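Local coordinates for penicillin binding protein transpeptidase domain protein (Escherichia coli, PDB 4BJQ) that is a penicillin-binding protein, of which this piece is a small alpha/beta domain that pairs with a second copy through a shared sheet, at residues N28-P33 and Y51-V56. Residues are numbered along the deposited sequence; the frame is centred on the assembly and turned at random.
Sequences NALNIP and YLARQV. With SO4 (sulfate ion), chain J.
L30, in the last turn of helix 19-30, faces A53 of strand 50-56 with 8.0 Å between their CA atoms, and no hydrogen bond joins the two segments. N31 ends the helix in a Schellman motif; asparagine tolerates the positive phi (54°) this needs. The turn brings I32 round to the same side as L30. L30 CD2 meets A53 CB at 4.0 Å; the small methyl lets the branched leucine approach the strand. I32 touches more loosely, its CD1 lying 4.4 Å from L52 O. L52 itself packs on L37 and I41 of helix 34-42, while L30 also reaches M60 and I64 of helix 58-66. At the corner, R54 folds back, bent at chi2 and chi3 (-54° and -59°), which lays its guanidinium over one face of the Y51 ring, R54 NH1 3.8 Å above the plane. At the guanidinium edge sits a sulfate, probably from the crystallisation liquor: R54 NH2 donates a hydrogen bond to its O4 at 2.8 Å, and R54 NH1 donates to both O4 and O3. Y51 and A53 pair with an antiparallel strand of the second subunit. Helix end and strand thus meet mainly through van der Waals contact, whereas R54's charge is probably balanced by its NE salt bridge to E77, the sulfate being a further anion.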
loop_
_atom_site.group_PDB
_atom_site.type_symbol
_atom_site.label_atom_id
_atom_site.label_comp_id
_atom_site.label_asym_id
_atom_site.label_seq_id
_atom_site.Cartn_x
_atom_site.Cartn_y
_atom_site.Cartn_z
ATOM N N ASN A 28 15.958 3.125 1.269
ATOM C CA ASN A 28 17.094 3.564 2.082
ATOM C C ASN A 28 18.066 2.425 2.410
ATOM O O ASN A 28 19.276 2.566 2.244
ATOM C CB ASN A 28 16.623 4.177 3.412
ATOM C CG ASN A 28 15.761 5.418 3.241
ATOM O OD1 ASN A 28 15.726 6.047 2.173
ATOM N ND2 ASN A 28 15.069 5.793 4.314
ATOM N N ALA A 29 17.528 1.300 2.879
ATOM C CA ALA A 29 18.336 0.124 3.205
ATOM C C ALA A 29 19.131 -0.399 2.009
ATOM O O ALA A 29 20.274 -0.841 2.156
ATOM C CB ALA A 29 17.471 -0.975 3.788
ATOM N N LEU A 30 18.536 -0.351 0.826
ATOM C CA LEU A 30 19.216 -0.841 -0.373
ATOM C C LEU A 30 20.064 0.251 -1.059
ATOM O O LEU A 30 20.845 -0.039 -1.976
ATOM C CB LEU A 30 18.204 -1.460 -1.341
ATOM C CG LEU A 30 17.562 -2.792 -0.936
ATOM C CD1 LEU A 30 16.454 -3.208 -1.921
ATOM C CD2 LEU A 30 18.622 -3.911 -0.809
ATOM N N ASN A 31 19.914 1.495 -0.591
ATOM C CA ASN A 31 20.535 2.690 -1.214
ATOM C C ASN A 31 20.199 2.795 -2.709
ATOM O O ASN A 31 21.060 3.058 -3.559
ATOM C CB ASN A 31 22.055 2.762 -0.943
ATOM C CG ASN A 31 22.643 4.179 -1.133
ATOM O OD1 ASN A 31 22.197 5.152 -0.527
ATOM N ND2 ASN A 31 23.671 4.275 -1.949
ATOM N N ILE A 32 18.935 2.539 -3.009
ATOM C CA ILE A 32 18.366 2.772 -4.319
ATOM C C ILE A 32 17.312 3.863 -4.126
ATOM O O ILE A 32 16.339 3.652 -3.374
ATOM C CB ILE A 32 17.682 1.498 -4.895
ATOM C CG1 ILE A 32 18.662 0.316 -4.954
ATOM C CG2 ILE A 32 17.127 1.777 -6.297
ATOM C CD1 ILE A 32 17.981 -1.061 -5.187
ATOM N N PRO A 33 17.502 5.029 -4.782
ATOM C CA PRO A 33 16.481 6.082 -4.775
ATOM C C PRO A 33 15.080 5.481 -5.000
ATOM O O PRO A 33 14.929 4.562 -5.807
ATOM C CB PRO A 33 16.885 6.966 -5.956
ATOM C CG PRO A 33 18.395 6.849 -6.000
ATOM C CD PRO A 33 18.710 5.430 -5.535
ATOM N N TYR A 51 14.150 -9.213 -10.045
ATOM C CA TYR A 51 15.185 -9.133 -9.032
ATOM C C TYR A 51 15.424 -7.685 -8.596
ATOM O O TYR A 51 15.412 -6.754 -9.423
ATOM C CB TYR A 51 16.508 -9.731 -9.542
ATOM C CG TYR A 51 16.564 -11.240 -9.612
ATOM C CD1 TYR A 51 16.608 -12.008 -8.449
ATOM C CD2 TYR A 51 16.584 -11.903 -10.853
ATOM C CE1 TYR A 51 16.673 -13.417 -8.504
ATOM C CE2 TYR A 51 16.640 -13.299 -10.930
ATOM C CZ TYR A 51 16.682 -14.049 -9.742
ATOM O OH TYR A 51 16.743 -15.415 -9.797
ATOM N N LEU A 52 15.649 -7.510 -7.297
ATOM C CA LEU A 52 15.995 -6.202 -6.732
ATOM C C LEU A 52 17.453 -6.183 -6.276
ATOM O O LEU A 52 18.220 -5.264 -6.615
ATOM C CB LEU A 52 15.043 -5.841 -5.572
ATOM C CG LEU A 52 13.563 -5.640 -5.951
ATOM C CD1 LEU A 52 12.699 -5.209 -4.749
ATOM C CD2 LEU A 52 13.420 -4.650 -7.107
ATOM N N ALA A 53 17.828 -7.208 -5.517
ATOM C CA ALA A 53 19.176 -7.332 -4.980
ATOM C C ALA A 53 19.616 -8.781 -4.835
ATOM O O ALA A 53 18.797 -9.677 -4.722
ATOM C CB ALA A 53 19.304 -6.580 -3.648
ATOM N N ARG A 54 20.925 -8.987 -4.834
ATOM C CA ARG A 54 21.525 -10.299 -4.899
ATOM C C ARG A 54 22.614 -10.413 -3.845
ATOM O O ARG A 54 23.293 -9.432 -3.526
ATOM C CB ARG A 54 22.165 -10.529 -6.276
ATOM C CG ARG A 54 21.237 -10.419 -7.509
ATOM C CD ARG A 54 20.000 -11.311 -7.413
ATOM N NE ARG A 54 20.323 -12.728 -7.278
ATOM C CZ ARG A 54 20.532 -13.564 -8.296
ATOM N NH1 ARG A 54 20.454 -13.133 -9.549
ATOM N NH2 ARG A 54 20.830 -14.838 -8.059
ATOM N N GLN A 55 22.804 -11.622 -3.325
ATOM C CA GLN A 55 23.839 -11.874 -2.324
ATOM C C GLN A 55 23.668 -10.914 -1.147
ATOM O O GLN A 55 24.629 -10.291 -0.698
ATOM C CB GLN A 55 25.261 -11.736 -2.923
ATOM C CG GLN A 55 25.512 -12.444 -4.280
ATOM C CD GLN A 55 25.253 -13.949 -4.266
ATOM O OE1 GLN A 55 24.687 -14.495 -5.219
ATOM N NE2 GLN A 55 25.665 -14.622 -3.197
ATOM N N VAL A 56 22.437 -10.785 -0.662
ATOM C CA VAL A 56 22.160 -9.884 0.452
ATOM C C VAL A 56 22.411 -10.638 1.754
ATOM O O VAL A 56 21.833 -11.701 1.977
ATOM C CB VAL A 56 20.717 -9.302 0.400
ATOM C CG1 VAL A 56 20.439 -8.402 1.608
ATOM C CG2 VAL A 56 20.498 -8.518 -0.886
HETATM S S SO4 J . 21.371 -15.885 -11.734
HETATM O O1 SO4 J . 20.863 -17.230 -11.471
HETATM O O2 SO4 J . 22.371 -15.936 -12.800
HETATM O O3 SO4 J . 20.265 -15.006 -12.114
HETATM O O4 SO4 J . 22.003 -15.357 -10.531
#